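Local coordinates for protein adhesin LabA (Helicobacter pylori, PDB 6GMM) that acts as a surface adhesin and lectin, whose recognition of LacdiNAc glycans probably lets the bacterium attach to gastric mucosa, at residues K47-D52 against E299-A304; G40-S45 against F291-A296; A61-L66 against K150-L155. One frame throughout, in Å; residues are numbered along the deposited sequence.

Contact 1 (K47-D52 against E299-A304); sequences KNLIND and EILNRA
L49, on the last turn of helix 32-50, meets I300 and L301 of helix 287-311 in a small, wholly apolar helix-helix contact within the helical bundle of this SabA-family adhesin. One methyl of L49, CD2, does the touching. It lies 3.6 Å from CG2 of I300, and the two side chains run past each other in opposite directions, so the meeting is alongside and not end to end. The branch that meets L49, CG2, sits anti to the backbone N of I300, with CG1 beside N (chi1 -68°). L301 joins from the flank, its own bond to CB directed neither at nor from the partner helix; its extended chain (chi2 180°) brings CD2 to 4.3 Å from CD2 of L49. F368 rests on both leucines, and P57 of helix 57-76 touches L49 and L301. Beyond L49 the helix ends: S56 OG is bonded to L49 O, and S156 OG to I50 O. On helix 287-311, away from L49, R303 forms a side-on salt bridge with E299, NE and NH1 both on OE2, with NH2 bonded to N251 of helix 239-264. The NE to OE2 distance is 3.1 Å, and OE2 lies 6° out of the guanidinium plane.

Contact 2 (G40-S45 against F291-A296); sequences GNLNAS and FANAKA
L42 and A294 mark where two bundle helices, 32-50 and 287-311, pass close, CA to CA 6.7 Å, both running in the same general direction. A294 has no more than a methyl to offer, and this lets L42 come in almost to the opposing backbone. Both branches of L42 are used: CD2 stands 3.7 Å from A294 CB and 3.8 Å from A294 CA, while CD1 is 4.0 Å from that same CB. With CG anti to the carbonyl carbon (chi1 -76°) and chi2 extended, the leucine is held out straight toward its neighbour. Nearer the root of the side chain, N293 closes in, its bond to CB also directed at helix 32-50. The oxygen of its amide, OD1, accepts from NE2 of Q297, one turn on. Q297 provides a polar link between the helices: NE2 also donates to the backbone oxygen of L42, and OE1 is hydrogen-bonded to S45 OG. A378 of helix 369-386 touches L42, and V262 of helix 239-264 touches N293, so further helices border the pair. N293 ND2 stops 3.9 Å from L42 CB, a plain van der Waals approach.

Contact 3 (A61-L66 against K150-L155); sequences AVLLAL and KDIPAL
No ring, amide plane or carboxylate enters the meeting of V62, L63 and L66 with I152 and L155: there are no faces or edges to match, and branched aliphatic chains do all the touching. I152 makes most of the loop's contact. Its CD1 reaches two leucines of helix 57-76, in different manners. Toward L66 the approach is tip to tip, CD1 to CD1 at 3.7 Å, both side chains pointing at each other. L63 is instead passed lengthwise, the two chains heading in opposite directions with their CD1 atoms 4.2 Å apart. L63 reaches this position through a chi1 of -106°, well off a staggered value, which swings its tip toward the loop although CB itself points neither at nor from it. I152 holds CG1 anti to the carbonyl carbon (chi1 -52°), and with chi2 extended the ethyl arm leads CD1 to the helix. Three residues on, L155 makes a second, looser anchor: its CD2 lies 4.1 Å from CG2 of V62, again alongside. Helix 188-205 adds L191, which touches both I152 and L66, while helix 239-264 places V256 on V62 and S259 on L155. The loop backbone is also tied to the start of helix 57-76 and the residues before it. The carbonyl oxygen of I152 takes two bonds, from the hydroxyl of Y59 and from K53 NZ, so the same residue is fixed through its main chain and its side chain. Between the anchors, P153 touches T160 and N186 instead. This is a non-regular connection, between helix 128-145 and strand 161-165, running roughly antiparallel along helix 57-76 and pinned by two aliphatic side chains, an aliphatic loop-on-helix packing within the SabA-type adhesion domain.

In the fold
Contacts 1 and 2 hold the same two elements, helices 32-50 and 287-311, at points 10 Å apart between centres; contact 3 joins the next helix, 57-76, to a loop. All three are buried, but L301 and L63 are partly exposed, so only contact 2 has every touching residue buried. Contact 1 lies nearest the centre of the chain, about 8 Å from it between centres, contact 3 at about 12 Å and contact 2 at about 16 Å. Contact 1 is purely aliphatic between its helices, contact 2 adds an asparagine and a polar bridge alongside, and contact 3 exchanges a helix for irregular chain. Contacts 1 and 3 touch: A154 CB is 3.4 Å from I50 O, and A61 packs on A304.

Contact 1 (K47-D52 against E299-A304)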
loop_
_atom_site.group_PDB
_atom_site.type_symbol
_atom_site.label_atom_id
_atom_site.label_comp_id
_atom_site.label_asym_id
_atom_site.label_seq_id
_atom_site.Cartn_x
_atom_site.Cartn_y
_atom_site.Cartn_z
ATOM N N LYS A 47 -14.006 -6.302 -5.894
ATOM C CA LYS A 47 -13.886 -6.374 -7.350
ATOM C C LYS A 47 -13.161 -5.134 -7.863
ATOM O O LYS A 47 -12.348 -5.254 -8.752
ATOM C CB LYS A 47 -15.276 -6.469 -8.003
ATOM C CG LYS A 47 -15.983 -7.812 -7.838
ATOM C CD LYS A 47 -17.440 -7.703 -8.282
ATOM C CE LYS A 47 -18.053 -9.021 -8.698
ATOM N NZ LYS A 47 -18.519 -9.821 -7.537
ATOM N N ASN A 48 -13.409 -3.952 -7.282
ATOM C CA ASN A 48 -12.714 -2.748 -7.724
ATOM C C ASN A 48 -11.222 -2.762 -7.371
ATOM O O ASN A 48 -10.433 -2.152 -8.091
ATOM C CB ASN A 48 -13.399 -1.493 -7.213
ATOM C CG ASN A 48 -14.386 -0.941 -8.212
ATOM O OD1 ASN A 48 -14.070 -0.027 -8.983
ATOM N ND2 ASN A 48 -15.589 -1.509 -8.250
ATOM N N LEU A 49 -10.826 -3.480 -6.297
ATOM C CA LEU A 49 -9.410 -3.565 -5.914
ATOM C C LEU A 49 -8.632 -4.651 -6.672
ATOM O O LEU A 49 -7.565 -4.383 -7.199
ATOM C CB LEU A 49 -9.263 -3.746 -4.392
ATOM C CG LEU A 49 -9.411 -2.484 -3.541
ATOM C CD1 LEU A 49 -9.774 -2.833 -2.088
ATOM C CD2 LEU A 49 -8.158 -1.606 -3.583
ATOM N N ILE A 50 -9.176 -5.860 -6.759
ATOM C CA ILE A 50 -8.472 -6.990 -7.348
ATOM C C ILE A 50 -8.879 -7.325 -8.819
ATOM O O ILE A 50 -8.247 -8.185 -9.420
ATOM C CB ILE A 50 -8.616 -8.215 -6.391
ATOM C CG1 ILE A 50 -10.087 -8.681 -6.272
ATOM C CG2 ILE A 50 -7.995 -7.905 -5.011
ATOM C CD1 ILE A 50 -10.326 -10.151 -6.015
ATOM N N ASN A 51 -9.902 -6.689 -9.402
ATOM C CA ASN A 51 -10.200 -7.004 -10.808
ATOM C C ASN A 51 -9.861 -5.858 -11.740
ATOM O O ASN A 51 -9.695 -6.086 -12.942
ATOM C CB ASN A 51 -11.645 -7.455 -11.027
ATOM C CG ASN A 51 -12.033 -8.765 -10.389
ATOM O OD1 ASN A 51 -13.202 -9.000 -10.119
ATOM N ND2 ASN A 51 -11.095 -9.673 -10.194
ATOM N N ASP A 52 -9.775 -4.631 -11.200
ATOM C CA ASP A 52 -9.452 -3.427 -11.962
ATOM C C ASP A 52 -7.983 -3.093 -11.952
ATOM O O ASP A 52 -7.264 -3.453 -11.014
ATOM C CB ASP A 52 -10.234 -2.209 -11.457
ATOM C CG ASP A 52 -11.685 -2.209 -11.859
ATOM O OD1 ASP A 52 -11.995 -2.705 -12.975
ATOM O OD2 ASP A 52 -12.517 -1.717 -11.064
ATOM N N GLU A 299 -6.518 -2.401 4.818
ATOM C CA GLU A 299 -5.036 -2.513 4.833
ATOM C C GLU A 299 -4.450 -2.152 3.498
ATOM O O GLU A 299 -3.555 -1.316 3.439
ATOM C CB GLU A 299 -4.539 -3.907 5.246
ATOM C CG GLU A 299 -3.814 -3.936 6.578
ATOM C CD GLU A 299 -2.502 -3.178 6.655
ATOM O OE1 GLU A 299 -2.537 -1.937 6.814
ATOM O OE2 GLU A 299 -1.440 -3.841 6.663
ATOM N N ILE A 300 -4.983 -2.755 2.414
ATOM C CA ILE A 300 -4.613 -2.458 1.028
ATOM C C ILE A 300 -4.587 -0.944 0.829
ATOM O O ILE A 300 -3.592 -0.407 0.359
ATOM C CB ILE A 300 -5.585 -3.142 0.056
ATOM C CG1 ILE A 300 -5.399 -4.672 0.111
ATOM C CG2 ILE A 300 -5.444 -2.567 -1.354
ATOM C CD1 ILE A 300 -6.371 -5.450 -0.637
ATOM N N LEU A 301 -5.635 -0.260 1.250
ATOM C CA LEU A 301 -5.715 1.194 1.157
ATOM C C LEU A 301 -4.616 1.903 1.974
ATOM O O LEU A 301 -3.969 2.834 1.463
ATOM C CB LEU A 301 -7.128 1.663 1.549
ATOM C CG LEU A 301 -8.209 1.241 0.535
ATOM C CD1 LEU A 301 -9.607 1.718 0.949
ATOM C CD2 LEU A 301 -7.838 1.675 -0.896
ATOM N N ASN A 302 -4.343 1.399 3.203
ATOM C CA ASN A 302 -3.300 1.956 4.078
ATOM C C ASN A 302 -1.984 1.880 3.312
ATOM O O ASN A 302 -1.321 2.911 3.135
ATOM C CB ASN A 302 -3.196 1.146 5.393
ATOM C CG ASN A 302 -2.024 1.494 6.291
ATOM O OD1 ASN A 302 -0.905 0.981 6.141
ATOM N ND2 ASN A 302 -2.264 2.348 7.269
ATOM N N ARG A 303 -1.663 0.672 2.801
ATOM C CA ARG A 303 -0.434 0.391 2.055
ATOM C C ARG A 303 -0.295 1.188 0.765
ATOM O O ARG A 303 0.772 1.754 0.554
ATOM C CB ARG A 303 -0.275 -1.116 1.813
ATOM C CG ARG A 303 -0.206 -1.911 3.123
ATOM C CD ARG A 303 0.900 -1.427 4.044
ATOM N NE ARG A 303 0.738 -1.992 5.383
ATOM C CZ ARG A 303 1.649 -1.932 6.346
ATOM N NH1 ARG A 303 1.414 -2.493 7.525
ATOM N NH2 ARG A 303 2.817 -1.337 6.129
ATOM N N ALA A 304 -1.358 1.278 -0.077
ATOM C CA ALA A 304 -1.311 2.074 -1.330
ATOM C C ALA A 304 -0.968 3.537 -0.988
ATOM O O ALA A 304 -0.098 4.125 -1.603
ATOM C CB ALA A 304 -2.644 2.009 -2.059
#

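Contact 2 (G40-S45 against F291-A296)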
loop_
_atom_site.group_PDB
_atom_site.type_symbol
_atom_site.label_atom_id
_atom_site.label_comp_id
_atom_site.label_asym_id
_atom_site.label_seq_id
_atom_site.Cartn_x
_atom_site.Cartn_y
_atom_site.Cartn_z
ATOM N N GLY A 40 -22.865 -5.880 0.059
ATOM C CA GLY A 40 -22.865 -5.452 -1.339
ATOM C C GLY A 40 -21.781 -4.420 -1.588
ATOM O O GLY A 40 -21.100 -4.467 -2.624
ATOM N N ASN A 41 -21.554 -3.512 -0.600
ATOM C CA ASN A 41 -20.471 -2.511 -0.692
ATOM C C ASN A 41 -19.085 -3.166 -0.735
ATOM O O ASN A 41 -18.204 -2.659 -1.422
ATOM C CB ASN A 41 -20.483 -1.563 0.500
ATOM C CG ASN A 41 -21.533 -0.503 0.506
ATOM O OD1 ASN A 41 -22.123 -0.141 -0.519
ATOM N ND2 ASN A 41 -21.746 0.059 1.689
ATOM N N LEU A 42 -18.863 -4.216 0.092
ATOM C CA LEU A 42 -17.571 -4.898 0.166
ATOM C C LEU A 42 -17.298 -5.667 -1.100
ATOM O O LEU A 42 -16.171 -5.630 -1.590
ATOM C CB LEU A 42 -17.469 -5.848 1.365
ATOM C CG LEU A 42 -17.250 -5.248 2.741
ATOM C CD1 LEU A 42 -17.302 -6.348 3.826
ATOM C CD2 LEU A 42 -15.940 -4.502 2.819
ATOM N N ASN A 43 -18.317 -6.358 -1.632
ATOM C CA ASN A 43 -18.204 -7.146 -2.869
ATOM C C ASN A 43 -17.836 -6.228 -4.039
ATOM O O ASN A 43 -16.938 -6.575 -4.825
ATOM C CB ASN A 43 -19.516 -7.922 -3.129
ATOM C CG ASN A 43 -19.534 -8.672 -4.430
ATOM O OD1 ASN A 43 -19.983 -8.155 -5.472
ATOM N ND2 ASN A 43 -19.019 -9.898 -4.400
ATOM N N ALA A 44 -18.465 -5.036 -4.116
ATOM C CA ALA A 44 -18.185 -4.031 -5.150
ATOM C C ALA A 44 -16.769 -3.472 -5.004
ATOM O O ALA A 44 -16.024 -3.505 -5.980
ATOM C CB ALA A 44 -19.212 -2.905 -5.120
ATOM N N SER A 45 -16.363 -3.022 -3.797
ATOM C CA SER A 45 -14.986 -2.527 -3.625
ATOM C C SER A 45 -13.911 -3.624 -3.721
ATOM O O SER A 45 -12.768 -3.309 -4.087
ATOM C CB SER A 45 -14.826 -1.714 -2.347
ATOM O OG SER A 45 -15.234 -2.439 -1.202
ATOM N N PHE A 291 -15.737 -9.614 8.166
ATOM C CA PHE A 291 -14.778 -8.823 8.931
ATOM C C PHE A 291 -13.373 -8.897 8.296
ATOM O O PHE A 291 -12.753 -7.860 7.993
ATOM C CB PHE A 291 -14.738 -9.314 10.381
ATOM C CG PHE A 291 -13.681 -8.655 11.229
ATOM C CD1 PHE A 291 -13.708 -7.284 11.463
ATOM C CD2 PHE A 291 -12.606 -9.384 11.715
ATOM C CE1 PHE A 291 -12.708 -6.662 12.213
ATOM C CE2 PHE A 291 -11.595 -8.759 12.461
ATOM C CZ PHE A 291 -11.658 -7.401 12.705
ATOM N N ALA A 292 -12.880 -10.129 8.085
ATOM C CA ALA A 292 -11.575 -10.348 7.490
ATOM C C ALA A 292 -11.460 -9.640 6.115
ATOM O O ALA A 292 -10.400 -9.070 5.799
ATOM C CB ALA A 292 -11.333 -11.829 7.342
ATOM N N ASN A 293 -12.540 -9.663 5.312
ATOM C CA ASN A 293 -12.532 -9.032 3.992
ATOM C C ASN A 293 -12.320 -7.515 4.117
ATOM O O ASN A 293 -11.411 -6.984 3.511
ATOM C CB ASN A 293 -13.813 -9.357 3.207
ATOM C CG ASN A 293 -13.886 -8.723 1.834
ATOM O OD1 ASN A 293 -12.906 -8.210 1.294
ATOM N ND2 ASN A 293 -15.016 -8.828 1.190
ATOM N N ALA A 294 -13.144 -6.852 4.897
ATOM C CA ALA A 294 -13.147 -5.413 5.166
ATOM C C ALA A 294 -11.831 -4.934 5.789
ATOM O O ALA A 294 -11.327 -3.872 5.407
ATOM C CB ALA A 294 -14.309 -5.092 6.107
ATOM N N LYS A 295 -11.290 -5.714 6.763
ATOM C CA LYS A 295 -10.024 -5.413 7.437
ATOM C C LYS A 295 -8.922 -5.446 6.368
ATOM O O LYS A 295 -8.147 -4.485 6.260
ATOM C CB LYS A 295 -9.749 -6.448 8.543
ATOM C CG LYS A 295 -8.596 -6.084 9.466
ATOM C CD LYS A 295 -8.495 -7.075 10.597
ATOM C CE LYS A 295 -7.283 -6.818 11.451
ATOM N NZ LYS A 295 -6.660 -8.091 11.873
ATOM N N ALA A 296 -8.927 -6.497 5.500
ATOM C CA ALA A 296 -7.948 -6.573 4.394
ATOM C C ALA A 296 -8.078 -5.385 3.445
ATOM O O ALA A 296 -7.086 -4.718 3.215
ATOM C CB ALA A 296 -8.074 -7.877 3.625
#

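Contact 3 (A61-L66 against K150-L155)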
loop_
_atom_site.group_PDB
_atom_site.type_symbol
_atom_site.label_atom_id
_atom_site.label_comp_id
_atom_site.label_asym_id
_atom_site.label_seq_id
_atom_site.Cartn_x
_atom_site.Cartn_y
_atom_site.Cartn_z
ATOM N N ALA A 61 -0.440 0.836 -6.900
ATOM C CA ALA A 61 0.675 0.838 -5.919
ATOM C C ALA A 61 1.820 -0.028 -6.385
ATOM O O ALA A 61 2.981 0.388 -6.286
ATOM C CB ALA A 61 0.208 0.410 -4.532
ATOM N N VAL A 62 1.487 -1.218 -6.934
ATOM C CA VAL A 62 2.431 -2.187 -7.483
ATOM C C VAL A 62 3.171 -1.497 -8.592
ATOM O O VAL A 62 4.388 -1.376 -8.507
ATOM C CB VAL A 62 1.710 -3.455 -8.009
ATOM C CG1 VAL A 62 2.689 -4.404 -8.715
ATOM C CG2 VAL A 62 0.972 -4.176 -6.895
ATOM N N LEU A 63 2.433 -0.991 -9.605
ATOM C CA LEU A 63 2.995 -0.283 -10.760
ATOM C C LEU A 63 4.043 0.769 -10.384
ATOM O O LEU A 63 5.115 0.785 -10.979
ATOM C CB LEU A 63 1.854 0.361 -11.565
ATOM C CG LEU A 63 1.516 -0.322 -12.898
ATOM C CD1 LEU A 63 1.209 -1.819 -12.711
ATOM C CD2 LEU A 63 0.345 0.394 -13.594
ATOM N N LEU A 64 3.772 1.608 -9.381
ATOM C CA LEU A 64 4.768 2.623 -9.002
ATOM C C LEU A 64 5.990 2.000 -8.411
ATOM O O LEU A 64 7.067 2.450 -8.737
ATOM C CB LEU A 64 4.186 3.683 -8.036
ATOM C CG LEU A 64 5.057 4.940 -7.789
ATOM C CD1 LEU A 64 5.417 5.625 -9.072
ATOM C CD2 LEU A 64 4.362 5.912 -6.808
ATOM N N ALA A 65 5.856 0.970 -7.566
ATOM C CA ALA A 65 7.038 0.301 -7.003
ATOM C C ALA A 65 7.889 -0.280 -8.121
ATOM O O ALA A 65 9.102 -0.085 -8.094
ATOM C CB ALA A 65 6.632 -0.800 -6.021
ATOM N N LEU A 66 7.265 -0.902 -9.155
ATOM C CA LEU A 66 8.031 -1.514 -10.270
ATOM C C LEU A 66 8.748 -0.468 -11.136
ATOM O O LEU A 66 9.975 -0.536 -11.301
ATOM C CB LEU A 66 7.134 -2.440 -11.121
ATOM C CG LEU A 66 6.399 -3.562 -10.381
ATOM C CD1 LEU A 66 5.501 -4.319 -11.313
ATOM C CD2 LEU A 66 7.360 -4.515 -9.664
ATOM N N LYS A 150 1.121 -2.502 -20.455
ATOM C CA LYS A 150 -0.112 -2.812 -19.697
ATOM C C LYS A 150 -0.365 -4.326 -19.475
ATOM O O LYS A 150 -1.448 -4.702 -19.033
ATOM C CB LYS A 150 -1.329 -2.200 -20.432
ATOM C CG LYS A 150 -1.407 -0.683 -20.381
ATOM C CD LYS A 150 -1.866 -0.141 -21.721
ATOM C CE LYS A 150 -2.470 1.238 -21.610
ATOM N NZ LYS A 150 -3.207 1.617 -22.849
ATOM N N ASP A 151 0.622 -5.181 -19.756
ATOM C CA ASP A 151 0.471 -6.635 -19.703
ATOM C C ASP A 151 0.331 -7.259 -18.302
ATOM O O ASP A 151 -0.124 -8.414 -18.218
ATOM C CB ASP A 151 1.614 -7.322 -20.470
ATOM C CG ASP A 151 1.540 -7.210 -21.991
ATOM O OD1 ASP A 151 0.551 -6.620 -22.507
ATOM O OD2 ASP A 151 2.449 -7.737 -22.667
ATOM N N ILE A 152 0.708 -6.538 -17.220
ATOM C CA ILE A 152 0.609 -7.119 -15.869
ATOM C C ILE A 152 -0.863 -7.375 -15.501
ATOM O O ILE A 152 -1.650 -6.428 -15.459
ATOM C CB ILE A 152 1.361 -6.318 -14.762
ATOM C CG1 ILE A 152 2.828 -6.039 -15.158
ATOM C CG2 ILE A 152 1.272 -7.041 -13.391
ATOM C CD1 ILE A 152 3.439 -4.982 -14.322
ATOM N N PRO A 153 -1.249 -8.642 -15.219
ATOM C CA PRO A 153 -2.649 -8.915 -14.863
ATOM C C PRO A 153 -3.057 -8.317 -13.526
ATOM O O PRO A 153 -2.205 -8.106 -12.650
ATOM C CB PRO A 153 -2.710 -10.447 -14.770
ATOM C CG PRO A 153 -1.436 -10.961 -15.417
ATOM C CD PRO A 153 -0.439 -9.878 -15.204
ATOM N N ALA A 154 -4.397 -8.121 -13.359
ATOM C CA ALA A 154 -5.071 -7.664 -12.143
ATOM C C ALA A 154 -4.721 -8.623 -10.999
ATOM O O ALA A 154 -4.529 -9.825 -11.241
ATOM C CB ALA A 154 -6.556 -7.653 -12.365
ATOM N N LEU A 155 -4.648 -8.102 -9.761
ATOM C CA LEU A 155 -4.178 -8.842 -8.590
ATOM C C LEU A 155 -4.882 -10.194 -8.333
ATOM O O LEU A 155 -4.243 -11.105 -7.799
ATOM C CB LEU A 155 -4.214 -7.948 -7.336
ATOM C CG LEU A 155 -3.379 -6.650 -7.391
ATOM C CD1 LEU A 155 -3.219 -6.074 -6.029
ATOM C CD2 LEU A 155 -1.976 -6.882 -7.963
#